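Local coordinates for protein thiaminase-I (Naegleria gruberi, PDB 4HCW) that belongs to the thiaminase family of enzymes and folds as a single mixed alpha/beta chain built around a large mixed beta-sheet, at residues A[26-29]-A[30-33]; A[60-63]-A[64-68]; A[160-163]-A[164-168]; A[322-325]-A[326-330]. One frame throughout, in Å; residues are numbered along the deposited sequence.

All four contacts are local, between neighbours along the chain, and no two touch. Contacts 1 and 2 come closest, with nearest atoms about 9 Å and centres about 21 Å apart. Contacts 2 and 4 lie on opposite sides of the chain's centre, with centres about 31 Å apart, yet the main mixed sheet connects them: strand 65-69 of contact 2 pairs with strand 260-267, which pairs in turn with strand 110-125, on which the helix of contact 4 packs. Contacts 1 and 3, about 30 Å apart between centres, also lie on opposite sides. Contact 1 starts a helix, contact 2 leads into strand 65-69, contact 3 is within a helix and contact 4 ends one.

Contact 1. Residues A[26-29]-A[30-33]; sequences EVKL and INLI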
ATOM      1  N   GLU A  26       6.923  19.223  12.243  1.00107.70           N
ATOM      2  CA  GLU A  26       6.390  18.111  11.468  1.00107.70           C
ATOM      3  C   GLU A  26       5.049  17.653  12.029  1.00107.70           C
ATOM      4  O   GLU A  26       4.896  17.489  13.239  1.00107.70           O
ATOM      5  CB  GLU A  26       7.375  16.941  11.464  1.00120.97           C
ATOM      6  CG  GLU A  26       6.914  15.750  10.640  1.00120.97           C
ATOM      7  CD  GLU A  26       7.733  14.504  10.907  1.00120.97           C
ATOM      8  OE1 GLU A  26       8.452  14.473  11.928  1.00120.97           O
ATOM      9  OE2 GLU A  26       7.657  13.556  10.098  1.00120.97           O
ATOM     10  N   VAL A  27       4.079  17.450  11.143  1.00 77.51           N
ATOM     11  CA  VAL A  27       2.757  16.990  11.552  1.00 77.51           C
ATOM     12  C   VAL A  27       2.434  15.635  10.933  1.00 77.51           C
ATOM     13  O   VAL A  27       2.302  15.514   9.716  1.00 77.51           O
ATOM     14  CB  VAL A  27       1.661  17.996  11.159  1.00 71.17           C
ATOM     15  CG1 VAL A  27       0.289  17.462  11.542  1.00 71.17           C
ATOM     16  CG2 VAL A  27       1.917  19.343  11.817  1.00 71.17           C
ATOM     17  N   LYS A  28       2.311  14.617  11.778  1.00 60.86           N
ATOM     18  CA  LYS A  28       1.997  13.269  11.319  1.00 60.86           C
ATOM     19  C   LYS A  28       0.494  13.026  11.324  1.00 60.86           C
ATOM     20  O   LYS A  28      -0.186  13.323  12.306  1.00 60.86           O
ATOM     21  CB  LYS A  28       2.692  12.230  12.200  1.00 88.38           C
ATOM     22  CG  LYS A  28       4.199  12.153  12.017  1.00 88.38           C
ATOM     23  CD  LYS A  28       4.911  12.114  13.360  1.00 88.38           C
ATOM     24  CE  LYS A  28       6.084  11.148  13.341  1.00 88.38           C
ATOM     25  NZ  LYS A  28       5.626   9.732  13.268  1.00 88.38           N
ATOM     26  N   LEU A  29      -0.019  12.482  10.225  1.00 66.87           N
ATOM     27  CA  LEU A  29      -1.440  12.175  10.111  1.00 66.87           C
ATOM     28  C   LEU A  29      -1.842  11.096  11.109  1.00 66.87           C
ATOM     29  O   LEU A  29      -2.977  11.068  11.585  1.00 66.87           O
ATOM     30  CB  LEU A  29      -1.782  11.725   8.689  1.00 55.32           C
ATOM     31  CG  LEU A  29      -3.256  11.422   8.415  1.00 55.32           C
ATOM     32  CD1 LEU A  29      -4.093  12.687   8.528  1.00 55.32           C
ATOM     33  CD2 LEU A  29      -3.435  10.773   7.053  1.00 55.32           C
ATOM     34  N   ILE A  30      -0.901  10.212  11.425  1.00 62.29           N
ATOM     35  CA  ILE A  30      -1.152   9.130  12.369  1.00 62.29           C
ATOM     36  C   ILE A  30      -1.460   9.676  13.765  1.00 62.29           C
ATOM     37  O   ILE A  30      -2.207   9.064  14.529  1.00 62.29           O
ATOM     38  CB  ILE A  30       0.031   8.129  12.419  1.00 69.62           C
ATOM     39  CG1 ILE A  30      -0.336   6.894  13.247  1.00 69.62           C
ATOM     40  CG2 ILE A  30       1.292   8.796  12.955  1.00 69.62           C
ATOM     41  CD1 ILE A  30      -1.549   6.152  12.730  1.00 69.62           C
ATOM     42  N   ASN A  31      -0.897  10.838  14.085  1.00 69.39           N
ATOM     43  CA  ASN A  31      -1.155  11.481  15.367  1.00 69.39           C
ATOM     44  C   ASN A  31      -2.534  12.129  15.409  1.00 69.39           C
ATOM     45  O   ASN A  31      -3.204  12.117  16.442  1.00 69.39           O
ATOM     46  CB  ASN A  31      -0.074  12.515  15.684  1.00 63.24           C
ATOM     47  CG  ASN A  31       1.266  11.878  15.997  1.00 63.24           C
ATOM     48  OD1 ASN A  31       1.332  10.734  16.447  1.00 63.24           O
ATOM     49  ND2 ASN A  31       2.343  12.621  15.764  1.00 63.24           N
ATOM     50  N   LEU A  32      -2.954  12.693  14.280  1.00 79.99           N
ATOM     51  CA  LEU A  32      -4.274  13.304  14.180  1.00 79.99           C
ATOM     52  C   LEU A  32      -5.367  12.251  14.329  1.00 79.99           C
ATOM     53  O   LEU A  32      -6.378  12.484  14.988  1.00 79.99           O
ATOM     54  CB  LEU A  32      -4.433  14.041  12.848  1.00 63.08           C
ATOM     55  CG  LEU A  32      -3.511  15.239  12.614  1.00 63.08           C
ATOM     56  CD1 LEU A  32      -3.875  15.949  11.319  1.00 63.08           C
ATOM     57  CD2 LEU A  32      -3.567  16.200  13.793  1.00 63.08           C
ATOM     58  N   ILE A  33      -5.151  11.091  13.717  1.00 64.30           N
ATOM     59  CA  ILE A  33      -6.106   9.991  13.799  1.00 64.30           C
ATOM     60  C   ILE A  33      -6.132   9.388  15.201  1.00 64.30           C
ATOM     61  O   ILE A  33      -7.199   9.077  15.732  1.00 64.30           O
ATOM     62  CB  ILE A  33      -5.790   8.894  12.764  1.00 63.37           C
ATOM     63  CG1 ILE A  33      -5.921   9.452  11.346  1.00 63.37           C
ATOM     64  CG2 ILE A  33      -6.711   7.695  12.944  1.00 63.37           C
ATOM     65  CD1 ILE A  33      -5.706   8.424  10.265  1.00 63.37           C
TER
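Lys28 and Asn31 meet at a strand-to-helix junction, where strand 26-28, the second arm of a small antiparallel hairpin with strand 19-21, runs directly into helix 29-34. Lys28 occupies the N-cap position, and its carbonyl oxygen serves the first turn: Asn31 N donates to Lys28 O over 3.1 Å in a bent bond (136° at the hydrogen), and Leu32 N adds a weak one at 3.5 Å. One residue on, Ile33 N reaches Leu29 O at 3.0 Å with a straighter N-H (160°), so the helical pattern is already set.

The aliphatic part of Lys28 lies obliquely against the ND2 end of the Asn31 amide. With CG anti to the carbonyl carbon (chi1 -71°) and the chain bent further along, both CB and CD of Lys28 stand 3.6 Å from Asn31 ND2. Lys28 CB also meets Ile30 CG2 at 3.8 Å. Away from this polar face, Leu29 CG meets Ile33 CD1 at 4.3 Å. Leu29 also rests on Pro18, Trp20 and Thr301, and Ile33 reaches Val292 and Leu296 of helix 290-298.

The junction is therefore two-sided: Leu29, Ile30 and Ile33 are buried, while Leu32, whose CD1 meets Val27 CG1 at 4.4 Å, stays partly exposed, as do Lys28 and Asn31. A positive charge near a helix start is probably mildly unfavourable with the helix dipole, and a lysine side chain cannot accept from the first N-H groups as a classical N-cap does; what Lys28 contributes is its backbone carbonyl and its methylenes.

Contact 2. Residues A[60-63]-A[64-68]; sequences QSLP and DVFST
Leu62 sits on the Phe66 ring: its CD2 methyl stands 3.8 Å from the ring centroid and 11° off the normal, a CH-pi contact almost over the middle of one face. The other branch of the same leucine, CD1, drops toward the rim and meets Phe66 CZ at 3.6 Å, and Leu62 CB comes equally near to Phe66 CE2. Pro63 meets the phenylalanine at its CB end, its side chain running at about a right angle to it, with Pro63 CD 3.9 Å from Phe66 CB. The Pro63 carbonyl oxygen lies in the ring plane at the edge, 3.8 Å from Phe66 CD2; Asn268 ND2 gives it a weak hydrogen bond, and another to Leu62 O. What brings the ring back over the preceding residues is its first torsion, chi1 53°, which sets CG between the backbone N and the carbonyl carbon.

The chain turns at Asp64 before entering strand 65-69. There the Asp64 amide donates to Thr10 OG1, and its OD2 forms a salt bridge with Lys275. The strand runs between strand 8-13, parallel to it, and strand 260-267, antiparallel. Phe51 meets the Phe66 ring with planes at about 45°, while Leu76 of helix 73-77 touches both Leu62 and Phe66.

No hydrogen bond joins the two halves of this turn. Their mutual hold is dispersive, methyl and methylene groups against an aromatic ring, while the polar anchoring falls to partners elsewhere in the fold.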
ATOM      1  N   GLN A  60       7.246 -11.049  15.278  1.00 92.87           N
ATOM      2  CA  GLN A  60       7.446 -12.161  16.199  1.00 92.87           C
ATOM      3  C   GLN A  60       6.537 -12.039  17.419  1.00 92.87           C
ATOM      4  O   GLN A  60       6.103 -13.043  17.983  1.00 92.87           O
ATOM      5  CB  GLN A  60       8.910 -12.239  16.640  1.00 93.17           C
ATOM      6  N   SER A  61       6.256 -10.804  17.823  1.00 90.82           N
ATOM      7  CA  SER A  61       5.407 -10.550  18.981  1.00 90.82           C
ATOM      8  C   SER A  61       4.203  -9.687  18.614  1.00 90.82           C
ATOM      9  O   SER A  61       4.231  -8.464  18.762  1.00 90.82           O
ATOM     10  CB  SER A  61       6.212  -9.892  20.105  1.00 96.33           C
ATOM     11  OG  SER A  61       6.799  -8.678  19.671  1.00 96.33           O
ATOM     12  N   LEU A  62       3.146 -10.336  18.137  1.00 89.11           N
ATOM     13  CA  LEU A  62       1.940  -9.641  17.705  1.00 89.11           C
ATOM     14  C   LEU A  62       1.102  -9.163  18.887  1.00 89.11           C
ATOM     15  O   LEU A  62       0.986  -9.862  19.894  1.00 89.11           O
ATOM     16  CB  LEU A  62       1.097 -10.555  16.812  1.00 73.07           C
ATOM     17  CG  LEU A  62       1.762 -11.072  15.535  1.00 73.07           C
ATOM     18  CD1 LEU A  62       0.912 -12.153  14.887  1.00 73.07           C
ATOM     19  CD2 LEU A  62       2.012  -9.931  14.561  1.00 73.07           C
ATOM     20  N   PRO A  63       0.517  -7.961  18.767  1.00104.03           N
ATOM     21  CA  PRO A  63      -0.413  -7.429  19.769  1.00104.03           C
ATOM     22  C   PRO A  63      -1.769  -8.123  19.678  1.00104.03           C
ATOM     23  O   PRO A  63      -1.912  -9.084  18.921  1.00104.03           O
ATOM     24  CB  PRO A  63      -0.555  -5.954  19.368  1.00 83.24           C
ATOM     25  CG  PRO A  63       0.587  -5.679  18.434  1.00 83.24           C
ATOM     26  CD  PRO A  63       0.829  -6.969  17.728  1.00 83.24           C
ATOM     27  N   ASP A  64      -2.748  -7.642  20.439  1.00 92.52           N
ATOM     28  CA  ASP A  64      -4.098  -8.198  20.394  1.00 92.52           C
ATOM     29  C   ASP A  64      -4.700  -8.032  19.005  1.00 92.52           C
ATOM     30  O   ASP A  64      -5.198  -8.988  18.411  1.00 92.52           O
ATOM     31  CB  ASP A  64      -4.993  -7.524  21.435  1.00118.92           C
ATOM     32  CG  ASP A  64      -4.636  -7.912  22.854  1.00118.92           C
ATOM     33  OD1 ASP A  64      -4.237  -9.076  23.071  1.00118.92           O
ATOM     34  OD2 ASP A  64      -4.754  -7.054  23.755  1.00118.92           O
ATOM     35  N   VAL A  65      -4.650  -6.806  18.496  1.00 94.94           N
ATOM     36  CA  VAL A  65      -5.105  -6.508  17.145  1.00 94.94           C
ATOM     37  C   VAL A  65      -4.096  -5.588  16.465  1.00 94.94           C
ATOM     38  O   VAL A  65      -3.688  -4.574  17.031  1.00 94.94           O
ATOM     39  CB  VAL A  65      -6.514  -5.876  17.147  1.00 76.91           C
ATOM     40  CG1 VAL A  65      -6.710  -5.016  18.383  1.00 76.91           C
ATOM     41  CG2 VAL A  65      -6.754  -5.075  15.873  1.00 76.91           C
ATOM     42  N   PHE A  66      -3.687  -5.955  15.256  1.00 82.39           N
ATOM     43  CA  PHE A  66      -2.628  -5.236  14.558  1.00 82.39           C
ATOM     44  C   PHE A  66      -2.961  -5.003  13.087  1.00 82.39           C
ATOM     45  O   PHE A  66      -3.729  -5.754  12.486  1.00 82.39           O
ATOM     46  CB  PHE A  66      -1.311  -6.007  14.672  1.00 80.99           C
ATOM     47  CG  PHE A  66      -1.412  -7.443  14.241  1.00 80.99           C
ATOM     48  CD1 PHE A  66      -1.226  -7.799  12.916  1.00 80.99           C
ATOM     49  CD2 PHE A  66      -1.697  -8.439  15.163  1.00 80.99           C
ATOM     50  CE1 PHE A  66      -1.324  -9.117  12.517  1.00 80.99           C
ATOM     51  CE2 PHE A  66      -1.795  -9.760  14.770  1.00 80.99           C
ATOM     52  CZ  PHE A  66      -1.607 -10.099  13.444  1.00 80.99           C
ATOM     53  N   SER A  67      -2.373  -3.956  12.517  1.00 78.82           N
ATOM     54  CA  SER A  67      -2.506  -3.685  11.093  1.00 78.82           C
ATOM     55  C   SER A  67      -1.199  -4.016  10.386  1.00 78.82           C
ATOM     56  O   SER A  67      -0.151  -3.455  10.706  1.00 78.82           O
ATOM     57  CB  SER A  67      -2.880  -2.223  10.851  1.00 88.89           C
ATOM     58  OG  SER A  67      -3.051  -1.963   9.468  1.00 88.89           O
ATOM     59  N   THR A  68      -1.262  -4.936   9.429  1.00 62.32           N
ATOM     60  CA  THR A  68      -0.069  -5.361   8.707  1.00 62.32           C
ATOM     61  C   THR A  68      -0.276  -5.335   7.200  1.00 62.32           C
ATOM     62  O   THR A  68      -1.399  -5.461   6.713  1.00 62.32           O
ATOM     63  CB  THR A  68       0.358  -6.782   9.113  1.00 71.16           C
ATOM     64  OG1 THR A  68       1.437  -7.215   8.275  1.00 71.16           O
ATOM     65  CG2 THR A  68      -0.807  -7.751   8.964  1.00 71.16           C
TER

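Contact 3. Residues A[160-163]-A[164-168]; sequences TVFG and LYQQL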
ATOM      1  N   THR A 160      11.170  -1.659  -3.044  1.00 74.52           N
ATOM      2  CA  THR A 160      10.761  -1.361  -4.413  1.00 74.52           C
ATOM      3  C   THR A 160      11.549  -2.194  -5.421  1.00 74.52           C
ATOM      4  O   THR A 160      10.990  -2.691  -6.401  1.00 74.52           O
ATOM      5  CB  THR A 160      10.925   0.137  -4.734  1.00 91.44           C
ATOM      6  OG1 THR A 160      10.231   0.915  -3.751  1.00 91.44           O
ATOM      7  CG2 THR A 160      10.366   0.454  -6.112  1.00 91.44           C
ATOM      8  N   VAL A 161      12.847  -2.344  -5.175  1.00 59.43           N
ATOM      9  CA  VAL A 161      13.699  -3.185  -6.008  1.00 59.43           C
ATOM     10  C   VAL A 161      13.187  -4.620  -6.000  1.00 59.43           C
ATOM     11  O   VAL A 161      13.068  -5.256  -7.048  1.00 59.43           O
ATOM     12  CB  VAL A 161      15.161  -3.162  -5.523  1.00 53.98           C
ATOM     13  CG1 VAL A 161      15.975  -4.243  -6.219  1.00 53.98           C
ATOM     14  CG2 VAL A 161      15.776  -1.791  -5.751  1.00 53.98           C
ATOM     15  N   PHE A 162      12.879  -5.119  -4.806  1.00 62.08           N
ATOM     16  CA  PHE A 162      12.319  -6.455  -4.646  1.00 62.08           C
ATOM     17  C   PHE A 162      10.959  -6.579  -5.329  1.00 62.08           C
ATOM     18  O   PHE A 162      10.672  -7.581  -5.983  1.00 62.08           O
ATOM     19  CB  PHE A 162      12.193  -6.800  -3.158  1.00 70.74           C
ATOM     20  CG  PHE A 162      11.368  -8.027  -2.884  1.00 70.74           C
ATOM     21  CD1 PHE A 162      11.913  -9.290  -3.028  1.00 70.74           C
ATOM     22  CD2 PHE A 162      10.048  -7.915  -2.473  1.00 70.74           C
ATOM     23  CE1 PHE A 162      11.158 -10.420  -2.776  1.00 70.74           C
ATOM     24  CE2 PHE A 162       9.288  -9.041  -2.219  1.00 70.74           C
ATOM     25  CZ  PHE A 162       9.844 -10.295  -2.370  1.00 70.74           C
ATOM     26  N   GLY A 163      10.129  -5.552  -5.173  1.00 65.71           N
ATOM     27  CA  GLY A 163       8.777  -5.569  -5.703  1.00 65.71           C
ATOM     28  C   GLY A 163       8.704  -5.589  -7.218  1.00 65.71           C
ATOM     29  O   GLY A 163       8.057  -6.458  -7.800  1.00 65.71           O
ATOM     30  N   LEU A 164       9.369  -4.630  -7.855  1.00 74.11           N
ATOM     31  CA  LEU A 164       9.324  -4.503  -9.309  1.00 74.11           C
ATOM     32  C   LEU A 164       9.885  -5.729 -10.021  1.00 74.11           C
ATOM     33  O   LEU A 164       9.376  -6.129 -11.067  1.00 74.11           O
ATOM     34  CB  LEU A 164      10.067  -3.248  -9.768  1.00 98.85           C
ATOM     35  CG  LEU A 164       9.432  -1.912  -9.385  1.00 98.85           C
ATOM     36  CD1 LEU A 164      10.177  -0.775 -10.051  1.00 98.85           C
ATOM     37  CD2 LEU A 164       7.959  -1.886  -9.764  1.00 98.85           C
ATOM     38  N   TYR A 165      10.933  -6.317  -9.453  1.00 76.50           N
ATOM     39  CA  TYR A 165      11.533  -7.515 -10.026  1.00 76.50           C
ATOM     40  C   TYR A 165      10.525  -8.657 -10.061  1.00 76.50           C
ATOM     41  O   TYR A 165      10.375  -9.331 -11.078  1.00 76.50           O
ATOM     42  CB  TYR A 165      12.779  -7.931  -9.239  1.00 80.76           C
ATOM     43  CG  TYR A 165      13.434  -9.195  -9.753  1.00 80.76           C
ATOM     44  CD1 TYR A 165      14.353  -9.153 -10.795  1.00 80.76           C
ATOM     45  CD2 TYR A 165      13.135 -10.433  -9.194  1.00 80.76           C
ATOM     46  CE1 TYR A 165      14.952 -10.308 -11.269  1.00 80.76           C
ATOM     47  CE2 TYR A 165      13.728 -11.592  -9.661  1.00 80.76           C
ATOM     48  CZ  TYR A 165      14.636 -11.524 -10.697  1.00 80.76           C
ATOM     49  OH  TYR A 165      15.227 -12.676 -11.161  1.00 80.76           O
ATOM     50  N   GLN A 166       9.831  -8.863  -8.948  1.00 69.90           N
ATOM     51  CA  GLN A 166       8.858  -9.945  -8.844  1.00 69.90           C
ATOM     52  C   GLN A 166       7.611  -9.675  -9.680  1.00 69.90           C
ATOM     53  O   GLN A 166       6.974 -10.606 -10.172  1.00 69.90           O
ATOM     54  CB  GLN A 166       8.478 -10.187  -7.382  1.00 79.38           C
ATOM     55  CG  GLN A 166       9.642 -10.621  -6.504  1.00 79.38           C
ATOM     56  CD  GLN A 166      10.204 -11.973  -6.902  1.00 79.38           C
ATOM     57  OE1 GLN A 166       9.505 -12.804  -7.482  1.00 79.38           O
ATOM     58  NE2 GLN A 166      11.476 -12.198  -6.594  1.00 79.38           N
ATOM     59  N   GLN A 167       7.263  -8.403  -9.839  1.00 93.05           N
ATOM     60  CA  GLN A 167       6.109  -8.032 -10.652  1.00 93.05           C
ATOM     61  C   GLN A 167       6.381  -8.285 -12.131  1.00 93.05           C
ATOM     62  O   GLN A 167       5.517  -8.782 -12.855  1.00 93.05           O
ATOM     63  CB  GLN A 167       5.729  -6.568 -10.427  1.00 96.93           C
ATOM     64  CG  GLN A 167       5.154  -6.269  -9.055  1.00 96.93           C
ATOM     65  CD  GLN A 167       4.689  -4.832  -8.923  1.00 96.93           C
ATOM     66  OE1 GLN A 167       4.237  -4.223  -9.893  1.00 96.93           O
ATOM     67  NE2 GLN A 167       4.803  -4.279  -7.721  1.00 96.93           N
ATOM     68  N   LEU A 168       7.586  -7.938 -12.574  1.00 87.36           N
ATOM     69  CA  LEU A 168       8.002  -8.185 -13.949  1.00 87.36           C
ATOM     70  C   LEU A 168       8.140  -9.682 -14.204  1.00 87.36           C
ATOM     71  O   LEU A 168       7.874 -10.163 -15.305  1.00 87.36           O
ATOM     72  CB  LEU A 168       9.337  -7.495 -14.236  1.00 64.44           C
ATOM     73  CG  LEU A 168       9.382  -5.967 -14.265  1.00 64.44           C
ATOM     74  CD1 LEU A 168      10.806  -5.474 -14.060  1.00 64.44           C
ATOM     75  CD2 LEU A 168       8.829  -5.445 -15.574  1.00 64.44           C
TER
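Gln166 lays its CG methylene over one face of Phe162, one turn back along a buried part of helix 158-169. Gln166 CG is 4.2 Å from the Phe162 ring centroid and 19° off the normal, a CH-pi contact displaced toward the rim near CE1. Two first torsions create it: Phe162 swings its ring beside its own carbonyl carbon, leaning toward the next turn, and Gln166 sets CG anti to the carbonyl carbon (chi1 -62°). A bend at chi2 of Gln166 then turns the amide away, its plane 41° from the ring.

Thr160 and Leu164 instead run side by side and point the same way, with Thr160 CG2 4.1 Å from Leu164 CD1. Gln167, extended beyond CG, passes alongside the Gly163 carbonyl, its CG 3.2 Å from Gly163 O. Backbone bonds underlie these pairs, Leu164 N to Thr160 O at 2.9 Å and Gln167 N to Gly163 O at the same length, whereas the two between them are weak.

Helix 343-353 covers Phe162 through Val346 and Cys349, and Tyr165 OH bonds to Asn192 N. The backbone bonds thus join the turns, and the side chains add CH-pi and van der Waals contact, for the glutamines through their methylenes.

Contact 4. Residues A[322-325]-A[326-330]; sequences LSQQ and FDAKE
Leu322 and Phe326 open the last turns of helix 317-328, at its C-terminal end. Phe326 N donates to Leu322 O at 2.9 Å, and Leu322 CB lies 4.3 Å from Phe326 CE2; both side chains pack on Phe122 of strand 110-125, and Phe326 also touches Leu118. Ser323 follows, its O accepting from Asp327 N at 3.3 Å through a bent N-H (139°). Gln324 O then takes Ala328 N at 3.0 Å, on the exposed face of the helix.

Gln325 carries the final link. Its O accepts from Lys329 N, 3.1 Å away, although Lys329 has itself left helical backbone angles. The two side chains lie alongside each other: Gln325 bends at chi2 (81°), while Lys329 stays extended beyond CG, which brings the ammonium level with the amide end. That ammonium also bonds to Leu251 O, and Gln325 OE1 receives a weak bond from Leu251 N, so both side chains are tied to Leu251, one of them weakly. The ammonium is thus shared between two carbonyl oxygens, Gln325 OE1 and Leu251 O. Lys329 NZ donates to Gln325 OE1 at 3.2 Å, tilted 18° from the plane of the side-chain carbonyl.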
ATOM      1  N   LEU A 322      -9.842   7.000  -8.972  1.00 75.65           N
ATOM      2  CA  LEU A 322      -9.359   5.732  -8.439  1.00 75.65           C
ATOM      3  C   LEU A 322     -10.499   4.740  -8.240  1.00 75.65           C
ATOM      4  O   LEU A 322     -10.306   3.531  -8.357  1.00 75.65           O
ATOM      5  CB  LEU A 322      -8.604   5.952  -7.127  1.00 78.24           C
ATOM      6  CG  LEU A 322      -7.369   6.847  -7.241  1.00 78.24           C
ATOM      7  CD1 LEU A 322      -6.642   6.941  -5.910  1.00 78.24           C
ATOM      8  CD2 LEU A 322      -6.437   6.339  -8.329  1.00 78.24           C
ATOM      9  N   SER A 323     -11.685   5.259  -7.939  1.00 83.08           N
ATOM     10  CA  SER A 323     -12.869   4.421  -7.787  1.00 83.08           C
ATOM     11  C   SER A 323     -13.247   3.800  -9.127  1.00 83.08           C
ATOM     12  O   SER A 323     -13.576   2.616  -9.206  1.00 83.08           O
ATOM     13  CB  SER A 323     -14.038   5.237  -7.235  1.00 75.17           C
ATOM     14  OG  SER A 323     -15.182   4.424  -7.047  1.00 75.17           O
ATOM     15  N   GLN A 324     -13.193   4.611 -10.178  1.00107.98           N
ATOM     16  CA  GLN A 324     -13.457   4.139 -11.530  1.00107.98           C
ATOM     17  C   GLN A 324     -12.364   3.169 -11.962  1.00107.98           C
ATOM     18  O   GLN A 324     -12.624   2.191 -12.665  1.00107.98           O
ATOM     19  CB  GLN A 324     -13.539   5.322 -12.498  1.00130.31           C
ATOM     20  CG  GLN A 324     -13.770   4.945 -13.957  1.00130.31           C
ATOM     21  CD  GLN A 324     -12.476   4.742 -14.725  1.00130.31           C
ATOM     22  OE1 GLN A 324     -11.399   5.109 -14.257  1.00130.31           O
ATOM     23  NE2 GLN A 324     -12.580   4.152 -15.912  1.00130.31           N
ATOM     24  N   GLN A 325     -11.140   3.448 -11.526  1.00 94.12           N
ATOM     25  CA  GLN A 325      -9.984   2.641 -11.890  1.00 94.12           C
ATOM     26  C   GLN A 325     -10.066   1.247 -11.277  1.00 94.12           C
ATOM     27  O   GLN A 325      -9.846   0.245 -11.957  1.00 94.12           O
ATOM     28  CB  GLN A 325      -8.699   3.332 -11.434  1.00106.48           C
ATOM     29  CG  GLN A 325      -7.503   3.073 -12.327  1.00106.48           C
ATOM     30  CD  GLN A 325      -7.494   3.955 -13.560  1.00106.48           C
ATOM     31  OE1 GLN A 325      -6.763   3.695 -14.517  1.00106.48           O
ATOM     32  NE2 GLN A 325      -8.301   5.009 -13.540  1.00106.48           N
ATOM     33  N   PHE A 326     -10.384   1.191  -9.987  1.00 81.50           N
ATOM     34  CA  PHE A 326     -10.458  -0.076  -9.265  1.00 81.50           C
ATOM     35  C   PHE A 326     -11.605  -0.956  -9.756  1.00 81.50           C
ATOM     36  O   PHE A 326     -11.544  -2.179  -9.650  1.00 81.50           O
ATOM     37  CB  PHE A 326     -10.590   0.170  -7.759  1.00 78.57           C
ATOM     38  CG  PHE A 326      -9.331   0.680  -7.114  1.00 78.57           C
ATOM     39  CD1 PHE A 326      -8.090   0.273  -7.571  1.00 78.57           C
ATOM     40  CD2 PHE A 326      -9.391   1.565  -6.050  1.00 78.57           C
ATOM     41  CE1 PHE A 326      -6.930   0.740  -6.979  1.00 78.57           C
ATOM     42  CE2 PHE A 326      -8.235   2.037  -5.455  1.00 78.57           C
ATOM     43  CZ  PHE A 326      -7.003   1.623  -5.921  1.00 78.57           C
ATOM     44  N   ASP A 327     -12.646  -0.327 -10.291  1.00110.96           N
ATOM     45  CA  ASP A 327     -13.811  -1.058 -10.780  1.00110.96           C
ATOM     46  C   ASP A 327     -13.598  -1.591 -12.194  1.00110.96           C
ATOM     47  O   ASP A 327     -14.026  -2.699 -12.519  1.00110.96           O
ATOM     48  CB  ASP A 327     -15.060  -0.174 -10.737  1.00120.36           C
ATOM     49  CG  ASP A 327     -15.537   0.091  -9.324  1.00120.36           C
ATOM     50  OD1 ASP A 327     -15.391  -0.806  -8.469  1.00120.36           O
ATOM     51  OD2 ASP A 327     -16.061   1.196  -9.068  1.00120.36           O
ATOM     52  N   ALA A 328     -12.935  -0.798 -13.028  1.00 90.83           N
ATOM     53  CA  ALA A 328     -12.690  -1.175 -14.415  1.00 90.83           C
ATOM     54  C   ALA A 328     -11.679  -2.312 -14.516  1.00 90.83           C
ATOM     55  O   ALA A 328     -11.818  -3.208 -15.349  1.00 90.83           O
ATOM     56  CB  ALA A 328     -12.215   0.029 -15.216  1.00 68.45           C
ATOM     57  N   LYS A 329     -10.664  -2.270 -13.660  1.00 85.07           N
ATOM     58  CA  LYS A 329      -9.594  -3.259 -13.690  1.00 85.07           C
ATOM     59  C   LYS A 329      -9.668  -4.184 -12.481  1.00 85.07           C
ATOM     60  O   LYS A 329      -8.644  -4.656 -11.990  1.00 85.07           O
ATOM     61  CB  LYS A 329      -8.236  -2.560 -13.731  1.00 62.69           C
ATOM     62  CG  LYS A 329      -8.156  -1.450 -14.766  1.00 62.69           C
ATOM     63  CD  LYS A 329      -6.812  -0.742 -14.736  1.00 62.69           C
ATOM     64  CE  LYS A 329      -6.768   0.388 -15.754  1.00 62.69           C
ATOM     65  NZ  LYS A 329      -5.449   1.079 -15.778  1.00 62.69           N
ATOM     66  N   GLU A 330     -10.884  -4.445 -12.014  1.00103.74           N
ATOM     67  CA  GLU A 330     -11.104  -5.240 -10.808  1.00103.74           C
ATOM     68  C   GLU A 330     -10.550  -6.662 -10.923  1.00103.74           C
ATOM     69  O   GLU A 330     -10.196  -7.282  -9.919  1.00103.74           O
ATOM     70  CB  GLU A 330     -12.597  -5.277 -10.461  1.00 86.17           C
ATOM     71  CG  GLU A 330     -12.917  -5.919  -9.119  1.00 86.17           C
ATOM     72  CD  GLU A 330     -14.398  -5.886  -8.793  1.00 86.17           C
ATOM     73  OE1 GLU A 330     -15.160  -5.233  -9.538  1.00 86.17           O
ATOM     74  OE2 GLU A 330     -14.802  -6.513  -7.791  1.00 86.17           O
TER